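Local coordinates for citrate synthase (Pyrobaculum aerophilum, PDB 2IBP), which probably catalyses the condensation of oxaloacetate with acetyl-CoA and water to citrate and free CoA, a reaction of the tricarboxylic acid cycle, at residues T34-I39 and W47-R52; V65-L68 and G72-P75; R307-K312 and Y354-P359. All coordinates share one frame; numbering follows the deposited sequence.

Interaction 1 of 3, residues T34-I39 and W47-R52; sequences TSISDI and WYRGYR
Ile36 O is approached by Arg49, just past the facing strand, and by Tyr48, its last residue. Arg49 N donates to it at 2.8 Å, from 39° above the carbonyl plane, and Tyr48 CA lies 3.5 Å from Ile36 O in a CA-H...O contact that adds to the bond. This is the open end of the antiparallel beta hairpin formed by strands 37-40 and 45-48. Further in, Asp38 and Trp47 make a hydrogen-bonded pair, with a nearly straight bond from Trp47 N to Asp38 O (2.9 Å) and a return bond from Asp38 N to Trp47 O (3.0 Å). Between these and Ile36-Arg49, Ser37 and Tyr48 form a non-hydrogen-bonded pair. A type I' turn from Tyr48 to Tyr51 then leads the chain into the short third strand, 51-52.

Arg49 sits in this turn, and its chain bends about CB-CG (chi2 -67°) to fold back along Ile36. The guanidinium thus lies flat on the isoleucine, with CG1 of Ile36 under its centre, 3.8 Å from Arg49 CZ. Its NH1 meets Ser35 OG at the edge, 2.8 Å away, while NH2 is fixed by Ile69 O.

On the sheet face carrying Asp38 and Trp47, carboxylate and indole run side by side with planes only 21° apart, and Asp38 OD2 lies 3.9 Å from Trp47 CZ3. Both polar ends turn to the second subunit: His399 of that chain bonds OD2, and its Asp400 takes Trp47 NE1, so the hairpin forms part of the dimer interface. The other face looks into the subunit. There Ser37 OG bonds Asp213, Tyr48 OH reaches Ile209 O, and Ser37 CB rests at the edge of the tyrosine ring, 4.0 Å from Tyr48 CD1.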
ATOM      1  N   THR A  34       3.655  -7.852 -19.248  1.00 10.74           N
ATOM      2  CA  THR A  34       4.928  -7.521 -18.673  1.00  8.23           C
ATOM      3  C   THR A  34       6.059  -8.209 -19.399  1.00  8.84           C
ATOM      4  O   THR A  34       5.858  -9.236 -20.043  1.00 10.03           O
ATOM      5  CB  THR A  34       4.996  -7.994 -17.201  1.00 11.16           C
ATOM      6  OG1 THR A  34       6.180  -7.492 -16.573  1.00 11.95           O
ATOM      7  CG2 THR A  34       4.942  -9.516 -17.104  1.00 13.18           C
ATOM      8  N   SER A  35       7.225  -7.593 -19.329  1.00 10.56           N
ATOM      9  CA  SER A  35       8.437  -8.192 -19.862  1.00 11.88           C
ATOM     10  C   SER A  35       9.512  -8.312 -18.778  1.00 14.79           C
ATOM     11  O   SER A  35      10.643  -8.667 -19.078  1.00 12.19           O
ATOM     12  CB  SER A  35       8.955  -7.383 -21.046  1.00 15.22           C
ATOM     13  OG  SER A  35       9.349  -6.089 -20.650  1.00 14.73           O
ATOM     14  N   ILE A  36       9.123  -8.188 -17.510  1.00 10.83           N
ATOM     15  CA  ILE A  36      10.087  -8.170 -16.415  1.00  7.74           C
ATOM     16  C   ILE A  36      10.598  -9.543 -16.035  1.00  9.03           C
ATOM     17  O   ILE A  36      11.796  -9.769 -16.038  1.00 11.22           O
ATOM     18  CB  ILE A  36       9.550  -7.416 -15.177  1.00  9.40           C
ATOM     19  CG1 ILE A  36       9.254  -5.964 -15.570  1.00 11.08           C
ATOM     20  CG2 ILE A  36      10.578  -7.448 -14.048  1.00 10.25           C
ATOM     21  CD1 ILE A  36       8.569  -5.121 -14.509  1.00 13.46           C
ATOM     22  N   SER A  37       9.691 -10.451 -15.694  1.00 11.37           N
ATOM     23  CA  SER A  37      10.104 -11.802 -15.333  1.00 10.96           C
ATOM     24  C   SER A  37       9.039 -12.800 -15.732  1.00 14.42           C
ATOM     25  O   SER A  37       7.879 -12.443 -15.949  1.00 10.62           O
ATOM     26  CB  SER A  37      10.389 -11.921 -13.831  1.00  9.58           C
ATOM     27  OG  SER A  37       9.197 -11.698 -13.068  1.00 10.34           O
ATOM     28  N   ASP A  38       9.442 -14.056 -15.831  1.00 10.01           N
ATOM     29  CA  ASP A  38       8.530 -15.110 -16.211  1.00  8.18           C
ATOM     30  C   ASP A  38       8.947 -16.369 -15.514  1.00 11.36           C
ATOM     31  O   ASP A  38      10.133 -16.588 -15.300  1.00  9.46           O
ATOM     32  CB  ASP A  38       8.578 -15.354 -17.718  1.00  8.84           C
ATOM     33  CG  ASP A  38       7.425 -16.218 -18.212  1.00 11.70           C
ATOM     34  OD1 ASP A  38       6.333 -16.173 -17.602  1.00 13.02           O
ATOM     35  OD2 ASP A  38       7.598 -16.941 -19.215  1.00 15.64           O
ATOM     36  N   ILE A  39       7.957 -17.174 -15.149  1.00 12.83           N
ATOM     37  CA  ILE A  39       8.216 -18.456 -14.522  1.00 12.85           C
ATOM     38  C   ILE A  39       7.536 -19.555 -15.300  1.00 13.59           C
ATOM     39  O   ILE A  39       6.363 -19.416 -15.675  1.00 15.76           O
ATOM     40  CB  ILE A  39       7.627 -18.524 -13.116  1.00 13.12           C
ATOM     41  CG1 ILE A  39       8.259 -17.481 -12.201  1.00 13.19           C
ATOM     42  CG2 ILE A  39       7.809 -19.927 -12.525  1.00 15.06           C
ATOM     43  CD1 ILE A  39       7.465 -17.263 -10.934  1.00 15.69           C
ATOM     44  N   TRP A  47      12.995 -16.587 -15.610  1.00  8.44           N
ATOM     45  CA  TRP A  47      13.729 -15.629 -16.450  1.00  8.47           C
ATOM     46  C   TRP A  47      13.544 -14.213 -15.939  1.00  9.93           C
ATOM     47  O   TRP A  47      12.456 -13.852 -15.492  1.00  8.90           O
ATOM     48  CB  TRP A  47      13.204 -15.601 -17.889  1.00  8.44           C
ATOM     49  CG  TRP A  47      13.358 -16.844 -18.706  1.00 11.48           C
ATOM     50  CD1 TRP A  47      14.348 -17.114 -19.613  1.00 11.57           C
ATOM     51  CD2 TRP A  47      12.436 -17.925 -18.791  1.00 12.97           C
ATOM     52  NE1 TRP A  47      14.125 -18.329 -20.205  1.00 14.90           N
ATOM     53  CE2 TRP A  47      12.939 -18.834 -19.742  1.00 14.14           C
ATOM     54  CE3 TRP A  47      11.239 -18.232 -18.133  1.00 12.23           C
ATOM     55  CZ2 TRP A  47      12.269 -20.018 -20.076  1.00 15.76           C
ATOM     56  CZ3 TRP A  47      10.568 -19.396 -18.481  1.00 14.82           C
ATOM     57  CH2 TRP A  47      11.098 -20.285 -19.427  1.00 16.00           C
ATOM     58  N   TYR A  48      14.600 -13.405 -16.051  1.00  8.73           N
ATOM     59  CA  TYR A  48      14.507 -11.970 -15.839  1.00  6.89           C
ATOM     60  C   TYR A  48      14.813 -11.320 -17.187  1.00  8.16           C
ATOM     61  O   TYR A  48      15.913 -11.483 -17.717  1.00  8.11           O
ATOM     62  CB  TYR A  48      15.536 -11.431 -14.864  1.00  8.22           C
ATOM     63  CG  TYR A  48      15.438 -11.910 -13.450  1.00  8.18           C
ATOM     64  CD1 TYR A  48      14.236 -12.298 -12.898  1.00  9.53           C
ATOM     65  CD2 TYR A  48      16.509 -11.750 -12.609  1.00  7.46           C
ATOM     66  CE1 TYR A  48      14.155 -12.668 -11.558  1.00  8.23           C
ATOM     67  CE2 TYR A  48      16.419 -12.054 -11.265  1.00  8.23           C
ATOM     68  CZ  TYR A  48      15.237 -12.506 -10.752  1.00  9.68           C
ATOM     69  OH  TYR A  48      15.128 -12.839  -9.419  1.00  9.42           O
ATOM     70  N   ARG A  49      13.852 -10.597 -17.737  1.00  8.61           N
ATOM     71  CA  ARG A  49      14.071  -9.880 -18.996  1.00 10.32           C
ATOM     72  C   ARG A  49      14.651 -10.807 -20.084  1.00 10.15           C
ATOM     73  O   ARG A  49      15.508 -10.391 -20.880  1.00 12.50           O
ATOM     74  CB  ARG A  49      14.995  -8.687 -18.764  1.00 11.21           C
ATOM     75  CG  ARG A  49      14.484  -7.642 -17.788  1.00 10.70           C
ATOM     76  CD  ARG A  49      13.278  -6.920 -18.297  1.00 13.48           C
ATOM     77  NE  ARG A  49      13.038  -5.693 -17.541  1.00 12.03           N
ATOM     78  CZ  ARG A  49      12.080  -4.819 -17.829  1.00 12.53           C
ATOM     79  NH1 ARG A  49      11.238  -5.067 -18.822  1.00 14.75           N
ATOM     80  NH2 ARG A  49      11.968  -3.707 -17.136  1.00 11.98           N
ATOM     81  N   GLY A  50      14.174 -12.044 -20.122  1.00 10.11           N
ATOM     82  CA  GLY A  50      14.611 -13.018 -21.129  1.00 11.41           C
ATOM     83  C   GLY A  50      15.798 -13.895 -20.770  1.00 13.55           C
ATOM     84  O   GLY A  50      16.099 -14.833 -21.492  1.00 13.34           O
ATOM     85  N   TYR A  51      16.505 -13.555 -19.690  1.00  9.30           N
ATOM     86  CA  TYR A  51      17.671 -14.334 -19.245  1.00  9.77           C
ATOM     87  C   TYR A  51      17.356 -15.314 -18.134  1.00 11.59           C
ATOM     88  O   TYR A  51      16.735 -14.948 -17.142  1.00 11.65           O
ATOM     89  CB  TYR A  51      18.778 -13.397 -18.760  1.00  8.48           C
ATOM     90  CG  TYR A  51      19.317 -12.505 -19.835  1.00  9.40           C
ATOM     91  CD1 TYR A  51      20.380 -12.915 -20.621  1.00  9.03           C
ATOM     92  CD2 TYR A  51      18.747 -11.274 -20.098  1.00 12.08           C
ATOM     93  CE1 TYR A  51      20.882 -12.104 -21.611  1.00 12.03           C
ATOM     94  CE2 TYR A  51      19.241 -10.453 -21.088  1.00 12.25           C
ATOM     95  CZ  TYR A  51      20.298 -10.891 -21.852  1.00 13.53           C
ATOM     96  OH  TYR A  51      20.813 -10.097 -22.851  1.00 15.89           O
ATOM     97  N   ARG A  52      17.800 -16.564 -18.271  1.00 11.42           N
ATOM     98  CA  ARG A  52      17.565 -17.561 -17.234  0.50 11.88           C
ATOM     99  C   ARG A  52      18.294 -17.195 -15.951  1.00  9.68           C
ATOM    100  O   ARG A  52      19.434 -16.718 -15.978  1.00 10.15           O
ATOM    101  CB  ARG A  52      18.003 -18.950 -17.700  0.50 11.82           C
ATOM    102  CG  ARG A  52      17.125 -19.517 -18.793  0.50 19.31           C
ATOM    103  CD  ARG A  52      17.417 -20.980 -19.066  0.50 26.07           C
ATOM    104  NE  ARG A  52      17.161 -21.817 -17.898  0.50 31.48           N
ATOM    105  CZ  ARG A  52      17.281 -23.141 -17.888  0.50 28.88           C
ATOM    106  NH1 ARG A  52      17.051 -23.812 -16.772  0.50 18.90           N
ATOM    107  NH2 ARG A  52      17.647 -23.791 -18.987  0.50 35.39           N
TER

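Interaction 2 of 3, residues V65-L68 and G72-P75; sequences VSYL and GRLP
Pro75 CB sits squarely over the Tyr67 ring, a CH-pi contact 3.5 Å from the centroid, and this is the tight part of the turn that takes the chain out of helix 62-71. The tyrosine reaches it because CG stands opposite the backbone N (chi1 -175°), which sends the ring out along the departing chain. Pro75 CD also touches Tyr67 CD2, at 3.6 Å. At the ring edge Arg73 O approaches Tyr67 CD2 to 3.3 Å; this buried carbonyl finds no hydrogen-bond partner, although Leu68 CA brings its hydrogen towards it. Leu68 CD1 presses on the backbone beside it, 3.4 Å from Arg73 C. Gly72, the first residue past the helix, has positive phi and donates its N-H to Leu68 O at 2.8 Å.

The solvent side is looser. Arg73 is exposed, and its extended chain carries the guanidinium alongside the tyrosine with Arg73 NH2 still 3.7 Å from Tyr67 OH; a salt bridge to Glu79 and a weak bond to Leu74 O hold it.

Around this elbow, Tyr83 of helix 77-90 meets the Tyr67 ring edge-to-face, Leu80 of that helix packs on Pro75, and Tyr51 of strand 51-52 lies against Leu68 and Leu74.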
ATOM      1  N   VAL A  65      22.292  -7.233 -12.486  1.00  8.15           N
ATOM      2  CA  VAL A  65      20.951  -7.769 -12.582  1.00  7.57           C
ATOM      3  C   VAL A  65      19.920  -6.679 -12.306  1.00  5.42           C
ATOM      4  O   VAL A  65      18.872  -6.648 -12.948  1.00  8.03           O
ATOM      5  CB  VAL A  65      20.767  -8.969 -11.633  1.00 10.08           C
ATOM      6  CG1 VAL A  65      19.291  -9.303 -11.450  1.00  9.03           C
ATOM      7  CG2 VAL A  65      21.571 -10.150 -12.153  1.00  9.19           C
ATOM      8  N   SER A  66      20.196  -5.800 -11.350  1.00  5.79           N
ATOM      9  CA  SER A  66      19.265  -4.722 -11.049  1.00  5.97           C
ATOM     10  C   SER A  66      19.156  -3.789 -12.255  1.00  7.33           C
ATOM     11  O   SER A  66      18.062  -3.329 -12.615  1.00  9.42           O
ATOM     12  CB  SER A  66      19.620  -3.985  -9.750  1.00  9.76           C
ATOM     13  OG  SER A  66      20.860  -3.301  -9.800  1.00 10.34           O
ATOM     14  N   TYR A  67      20.293  -3.527 -12.906  1.00  9.44           N
ATOM     15  CA  TYR A  67      20.276  -2.707 -14.117  1.00  6.63           C
ATOM     16  C   TYR A  67      19.367  -3.374 -15.146  1.00  5.81           C
ATOM     17  O   TYR A  67      18.527  -2.726 -15.754  1.00  9.86           O
ATOM     18  CB  TYR A  67      21.683  -2.563 -14.704  1.00  6.46           C
ATOM     19  CG  TYR A  67      21.760  -1.632 -15.904  1.00  7.79           C
ATOM     20  CD1 TYR A  67      22.219  -0.331 -15.760  1.00 10.70           C
ATOM     21  CD2 TYR A  67      21.282  -2.031 -17.146  1.00 10.39           C
ATOM     22  CE1 TYR A  67      22.233   0.554 -16.832  1.00 12.50           C
ATOM     23  CE2 TYR A  67      21.303  -1.155 -18.232  1.00 12.74           C
ATOM     24  CZ  TYR A  67      21.781   0.123 -18.065  1.00 12.93           C
ATOM     25  OH  TYR A  67      21.817   0.987 -19.149  1.00 14.98           O
ATOM     26  N   LEU A  68      19.607  -4.659 -15.375  1.00  6.17           N
ATOM     27  CA  LEU A  68      18.819  -5.454 -16.298  1.00  4.68           C
ATOM     28  C   LEU A  68      17.319  -5.375 -15.997  1.00  6.89           C
ATOM     29  O   LEU A  68      16.511  -5.119 -16.881  1.00  8.57           O
ATOM     30  CB  LEU A  68      19.289  -6.892 -16.237  1.00  7.35           C
ATOM     31  CG  LEU A  68      18.478  -7.907 -17.031  1.00  7.12           C
ATOM     32  CD1 LEU A  68      18.481  -7.603 -18.536  1.00  9.39           C
ATOM     33  CD2 LEU A  68      18.992  -9.317 -16.775  1.00  9.05           C
ATOM     34  N   GLY A  72      15.793  -3.199 -18.715  1.00 11.31           N
ATOM     35  CA  GLY A  72      15.299  -4.173 -19.665  1.00 12.33           C
ATOM     36  C   GLY A  72      16.344  -4.826 -20.538  1.00 14.02           C
ATOM     37  O   GLY A  72      16.020  -5.635 -21.404  1.00 14.83           O
ATOM     38  N   ARG A  73      17.598  -4.465 -20.315  1.00  9.86           N
ATOM     39  CA  ARG A  73      18.689  -5.073 -21.057  1.00 11.58           C
ATOM     40  C   ARG A  73      19.980  -5.025 -20.263  1.00  9.83           C
ATOM     41  O   ARG A  73      20.100  -4.288 -19.295  1.00 10.82           O
ATOM     42  CB  ARG A  73      18.913  -4.339 -22.370  1.00 11.36           C
ATOM     43  CG  ARG A  73      19.326  -2.914 -22.182  1.00 16.10           C
ATOM     44  CD  ARG A  73      19.595  -2.262 -23.511  1.00 29.39           C
ATOM     45  NE  ARG A  73      19.892  -0.851 -23.333  1.00 35.84           N
ATOM     46  CZ  ARG A  73      21.077  -0.373 -22.974  1.00 42.08           C
ATOM     47  NH1 ARG A  73      22.099  -1.196 -22.734  1.00 30.30           N
ATOM     48  NH2 ARG A  73      21.234   0.938 -22.849  1.00 45.04           N
ATOM     49  N   LEU A  74      20.964  -5.795 -20.698  1.00 12.81           N
ATOM     50  CA  LEU A  74      22.259  -5.790 -20.036  1.00 12.69           C
ATOM     51  C   LEU A  74      23.000  -4.497 -20.354  1.00 16.89           C
ATOM     52  O   LEU A  74      22.944  -4.010 -21.485  1.00 16.61           O
ATOM     53  CB  LEU A  74      23.098  -6.995 -20.471  1.00 14.40           C
ATOM     54  CG  LEU A  74      22.608  -8.376 -20.025  1.00 12.05           C
ATOM     55  CD1 LEU A  74      23.397  -9.489 -20.711  1.00 17.23           C
ATOM     56  CD2 LEU A  74      22.686  -8.509 -18.506  1.00 14.81           C
ATOM     57  N   PRO A  75      23.697  -3.939 -19.363  1.00 13.63           N
ATOM     58  CA  PRO A  75      24.425  -2.692 -19.579  1.00 11.57           C
ATOM     59  C   PRO A  75      25.742  -2.869 -20.335  1.00  9.51           C
ATOM     60  O   PRO A  75      26.391  -3.906 -20.224  1.00 12.29           O
ATOM     61  CB  PRO A  75      24.748  -2.234 -18.152  1.00 12.40           C
ATOM     62  CG  PRO A  75      24.875  -3.498 -17.381  1.00 13.03           C
ATOM     63  CD  PRO A  75      23.817  -4.406 -17.969  1.00 12.92           C
TER

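Interaction 3 of 3, residues R307-K312 and Y354-P359; sequences RDYVAK and YYMGIP
Tyr309 reaches from helix 297-313 to the C-terminal end of helix 349-356, where it meets Tyr355 and Met356. Most of this contact is apolar. Tyr309 CE2 lies 3.6 Å from Tyr355 CB, and the methionine comes up at the other side of the phenol, with Met356 CG 3.9 Å from Tyr309 CZ and Met356 CE 4.0 Å from Tyr309 CE1. The ring gets this far because CG is trans to the backbone N (chi1 -173°), so that the side chain spans the gap between two backbones whose closest CA atoms, those of Val310 and Tyr355, stand 8.6 Å apart. Beside it, Val310 CG1 touches Tyr355 CE2 at 3.8 Å. Phe313 meets the Tyr309 ring from within its own helix.

The polar link is indirect. One water sits 2.7 Å from Tyr309 OH and donates to Tyr355 O at 3.1 Å, joining the phenol to the last helical turn. Tyr355 OH turns elsewhere, to Asp315 and the backbone N-H groups of Gln317 and Leu319, which fixes this ring against the loop before helix 319-332.

Asp308 binds magnesium together with Glu304 in a structure of this protein; in this chain neither holds the ion, and Asp308 forms a salt bridge with Arg202. Tyr309 packs helix 297-313 against a helix end closed by Gly357, whose positive phi and bonds back into the last turn are those of a Schellman motif.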
ATOM      1  N   ARG A 307      25.970 -24.839   0.743  1.00  9.33           N
ATOM      2  CA  ARG A 307      26.930 -25.923   0.901  1.00 10.57           C
ATOM      3  C   ARG A 307      28.338 -25.343   1.026  1.00 10.71           C
ATOM      4  O   ARG A 307      29.106 -25.744   1.898  1.00 13.39           O
ATOM      5  CB  ARG A 307      26.862 -26.855  -0.294  1.00 10.58           C
ATOM      6  CG  ARG A 307      27.719 -28.086  -0.134  1.00 13.25           C
ATOM      7  CD  ARG A 307      27.825 -28.885  -1.406  1.00 18.22           C
ATOM      8  NE  ARG A 307      26.522 -29.192  -1.977  1.00 22.49           N
ATOM      9  CZ  ARG A 307      25.698 -30.144  -1.542  1.00 28.66           C
ATOM     10  NH1 ARG A 307      25.972 -30.852  -0.454  1.00 24.42           N
ATOM     11  NH2 ARG A 307      24.551 -30.343  -2.174  1.00 29.13           N
ATOM     12  N   ASP A 308      28.673 -24.414   0.130  1.00 11.77           N
ATOM     13  CA  ASP A 308      29.967 -23.733   0.161  1.00 10.51           C
ATOM     14  C   ASP A 308      30.178 -22.975   1.452  1.00 10.12           C
ATOM     15  O   ASP A 308      31.259 -22.995   2.025  1.00 12.84           O
ATOM     16  CB  ASP A 308      30.112 -22.766  -1.002  1.00 11.02           C
ATOM     17  CG  ASP A 308      30.186 -23.464  -2.337  1.00 17.78           C
ATOM     18  OD1 ASP A 308      30.437 -24.689  -2.356  1.00 20.07           O
ATOM     19  OD2 ASP A 308      29.984 -22.783  -3.366  1.00 19.68           O
ATOM     20  N   TYR A 309      29.135 -22.300   1.922  1.00  7.06           N
ATOM     21  CA  TYR A 309      29.239 -21.514   3.122  1.00  7.85           C
ATOM     22  C   TYR A 309      29.572 -22.384   4.334  1.00 12.33           C
ATOM     23  O   TYR A 309      30.488 -22.073   5.116  1.00 13.21           O
ATOM     24  CB  TYR A 309      27.939 -20.724   3.355  1.00  8.75           C
ATOM     25  CG  TYR A 309      28.064 -19.770   4.511  1.00 11.86           C
ATOM     26  CD1 TYR A 309      28.488 -18.460   4.315  1.00 12.96           C
ATOM     27  CD2 TYR A 309      27.882 -20.210   5.806  1.00 13.74           C
ATOM     28  CE1 TYR A 309      28.650 -17.600   5.375  1.00 16.80           C
ATOM     29  CE2 TYR A 309      28.026 -19.357   6.875  1.00 11.86           C
ATOM     30  CZ  TYR A 309      28.424 -18.054   6.659  1.00 16.86           C
ATOM     31  OH  TYR A 309      28.583 -17.197   7.719  1.00 20.49           O
ATOM     32  N   VAL A 310      28.847 -23.485   4.499  1.00  9.68           N
ATOM     33  CA  VAL A 310      29.090 -24.332   5.659  1.00 13.64           C
ATOM     34  C   VAL A 310      30.376 -25.138   5.502  1.00 11.20           C
ATOM     35  O   VAL A 310      30.986 -25.509   6.507  1.00 15.52           O
ATOM     36  CB  VAL A 310      27.882 -25.220   6.015  1.00 12.36           C
ATOM     37  CG1 VAL A 310      26.665 -24.349   6.301  1.00 10.07           C
ATOM     38  CG2 VAL A 310      27.602 -26.216   4.922  1.00 16.06           C
ATOM     39  N   ALA A 311      30.815 -25.374   4.270  1.00 12.59           N
ATOM     40  CA  ALA A 311      32.092 -26.068   4.051  1.00 11.68           C
ATOM     41  C   ALA A 311      33.205 -25.178   4.621  1.00 15.54           C
ATOM     42  O   ALA A 311      34.146 -25.672   5.249  1.00 18.79           O
ATOM     43  CB  ALA A 311      32.317 -26.338   2.589  1.00 14.47           C
ATOM     44  N   LYS A 312      33.077 -23.861   4.448  1.00 11.13           N
ATOM     45  CA  LYS A 312      34.077 -22.936   4.956  1.00 15.82           C
ATOM     46  C   LYS A 312      33.933 -22.601   6.429  1.00 16.60           C
ATOM     47  O   LYS A 312      34.907 -22.666   7.174  1.00 19.07           O
ATOM     48  CB  LYS A 312      34.086 -21.635   4.156  1.00 14.97           C
ATOM     49  CG  LYS A 312      35.167 -20.663   4.621  1.00 22.80           C
ATOM     50  CD  LYS A 312      35.195 -19.409   3.775  1.00 27.44           C
ATOM     51  CE  LYS A 312      36.430 -18.561   4.055  1.00 36.71           C
ATOM     52  NZ  LYS A 312      36.563 -18.145   5.473  1.00 38.02           N
ATOM     53  N   TYR A 354      21.282 -16.998   9.041  1.00  7.75           N
ATOM     54  CA  TYR A 354      21.363 -17.358  10.447  1.00  9.22           C
ATOM     55  C   TYR A 354      22.833 -17.449  10.869  1.00  7.55           C
ATOM     56  O   TYR A 354      23.236 -16.888  11.879  1.00  8.89           O
ATOM     57  CB  TYR A 354      20.635 -18.684  10.698  1.00  7.32           C
ATOM     58  CG  TYR A 354      20.729 -19.176  12.128  1.00  9.04           C
ATOM     59  CD1 TYR A 354      19.749 -18.878  13.059  1.00 13.12           C
ATOM     60  CD2 TYR A 354      21.785 -19.987  12.519  1.00 13.79           C
ATOM     61  CE1 TYR A 354      19.852 -19.317  14.356  1.00 14.23           C
ATOM     62  CE2 TYR A 354      21.873 -20.466  13.797  1.00 15.60           C
ATOM     63  CZ  TYR A 354      20.920 -20.123  14.708  1.00 14.75           C
ATOM     64  OH  TYR A 354      21.048 -20.606  15.993  1.00 16.63           O
ATOM     65  N   TYR A 355      23.627 -18.169  10.087  1.00  8.42           N
ATOM     66  CA  TYR A 355      25.030 -18.360  10.416  1.00  9.17           C
ATOM     67  C   TYR A 355      25.855 -17.073  10.303  1.00 12.93           C
ATOM     68  O   TYR A 355      26.857 -16.905  11.024  1.00 14.31           O
ATOM     69  CB  TYR A 355      25.630 -19.483   9.583  1.00 11.86           C
ATOM     70  CG  TYR A 355      25.204 -20.879   9.992  1.00 11.36           C
ATOM     71  CD1 TYR A 355      25.118 -21.224  11.326  1.00 12.22           C
ATOM     72  CD2 TYR A 355      25.084 -21.895   9.050  1.00 10.78           C
ATOM     73  CE1 TYR A 355      24.793 -22.520  11.724  1.00 14.08           C
ATOM     74  CE2 TYR A 355      24.801 -23.217   9.438  1.00 10.06           C
ATOM     75  CZ  TYR A 355      24.656 -23.514  10.776  1.00 13.88           C
ATOM     76  OH  TYR A 355      24.386 -24.804  11.171  1.00 11.24           O
ATOM     77  N   MET A 356      25.432 -16.177   9.412  1.00 11.48           N
ATOM     78  CA  MET A 356      26.073 -14.875   9.246  1.00 12.05           C
ATOM     79  C   MET A 356      25.779 -13.915  10.402  1.00 14.94           C
ATOM     80  O   MET A 356      26.363 -12.831  10.482  1.00 15.00           O
ATOM     81  CB  MET A 356      25.631 -14.218   7.943  1.00 11.04           C
ATOM     82  CG  MET A 356      26.099 -14.920   6.697  1.00 14.07           C
ATOM     83  SD  MET A 356      25.390 -14.041   5.299  1.00 26.51           S
ATOM     84  CE  MET A 356      25.840 -15.100   3.929  1.00 23.14           C
ATOM     85  N   GLY A 357      24.860 -14.287  11.281  1.00  9.40           N
ATOM     86  CA  GLY A 357      24.521 -13.457  12.433  1.00 12.40           C
ATOM     87  C   GLY A 357      23.427 -12.454  12.135  1.00 12.52           C
ATOM     88  O   GLY A 357      23.221 -11.504  12.883  1.00 13.31           O
ATOM     89  N   ILE A 358      22.717 -12.658  11.033  1.00 10.11           N
ATOM     90  CA  ILE A 358      21.611 -11.766  10.689  1.00  9.73           C
ATOM     91  C   ILE A 358      20.411 -12.236  11.494  1.00  8.39           C
ATOM     92  O   ILE A 358      20.018 -13.412  11.410  1.00  9.59           O
ATOM     93  CB  ILE A 358      21.277 -11.841   9.204  1.00  9.08           C
ATOM     94  CG1 ILE A 358      22.483 -11.342   8.381  1.00 11.13           C
ATOM     95  CG2 ILE A 358      19.979 -11.057   8.907  1.00  9.24           C
ATOM     96  CD1 ILE A 358      22.339 -11.525   6.896  1.00 17.75           C
ATOM     97  N   PRO A 359      19.873 -11.357  12.357  1.00  9.63           N
ATOM     98  CA  PRO A 359      18.710 -11.770  13.147  1.00 10.11           C
ATOM     99  C   PRO A 359      17.506 -12.116  12.263  1.00  9.76           C
ATOM    100  O   PRO A 359      17.330 -11.550  11.186  1.00  9.14           O
ATOM    101  CB  PRO A 359      18.428 -10.553  14.036  1.00  9.03           C
ATOM    102  CG  PRO A 359      19.680  -9.793  14.043  1.00 10.19           C
ATOM    103  CD  PRO A 359      20.287  -9.989  12.679  1.00 10.23           C
TER
HETATM  104  O   HOH W   1      29.535 -18.150  10.037  1.00 23.68           O

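Interactions 1 and 2 form one neighbourhood, their centres 11 Å apart. The Tyr48-Tyr51 turn packs on the end of helix 62-71 and the segment after it: Arg49 CG is 3.4 Å from Leu68 O, and Tyr51 OH is 3.4 Å from Leu74 CD1. Both contacts also reach the second subunit, among others through its His399, Asp400 and Arg409. The side chain of Ile39 is about 6 Å from that of His289, a predicted active-site residue. Interaction 3 stands apart, its centre 29 Å from each of the others and its nearest atoms about 17 Å away; the side chain of Tyr309 is about 11 Å from a magnesium ion of the model, which this chain does not coordinate.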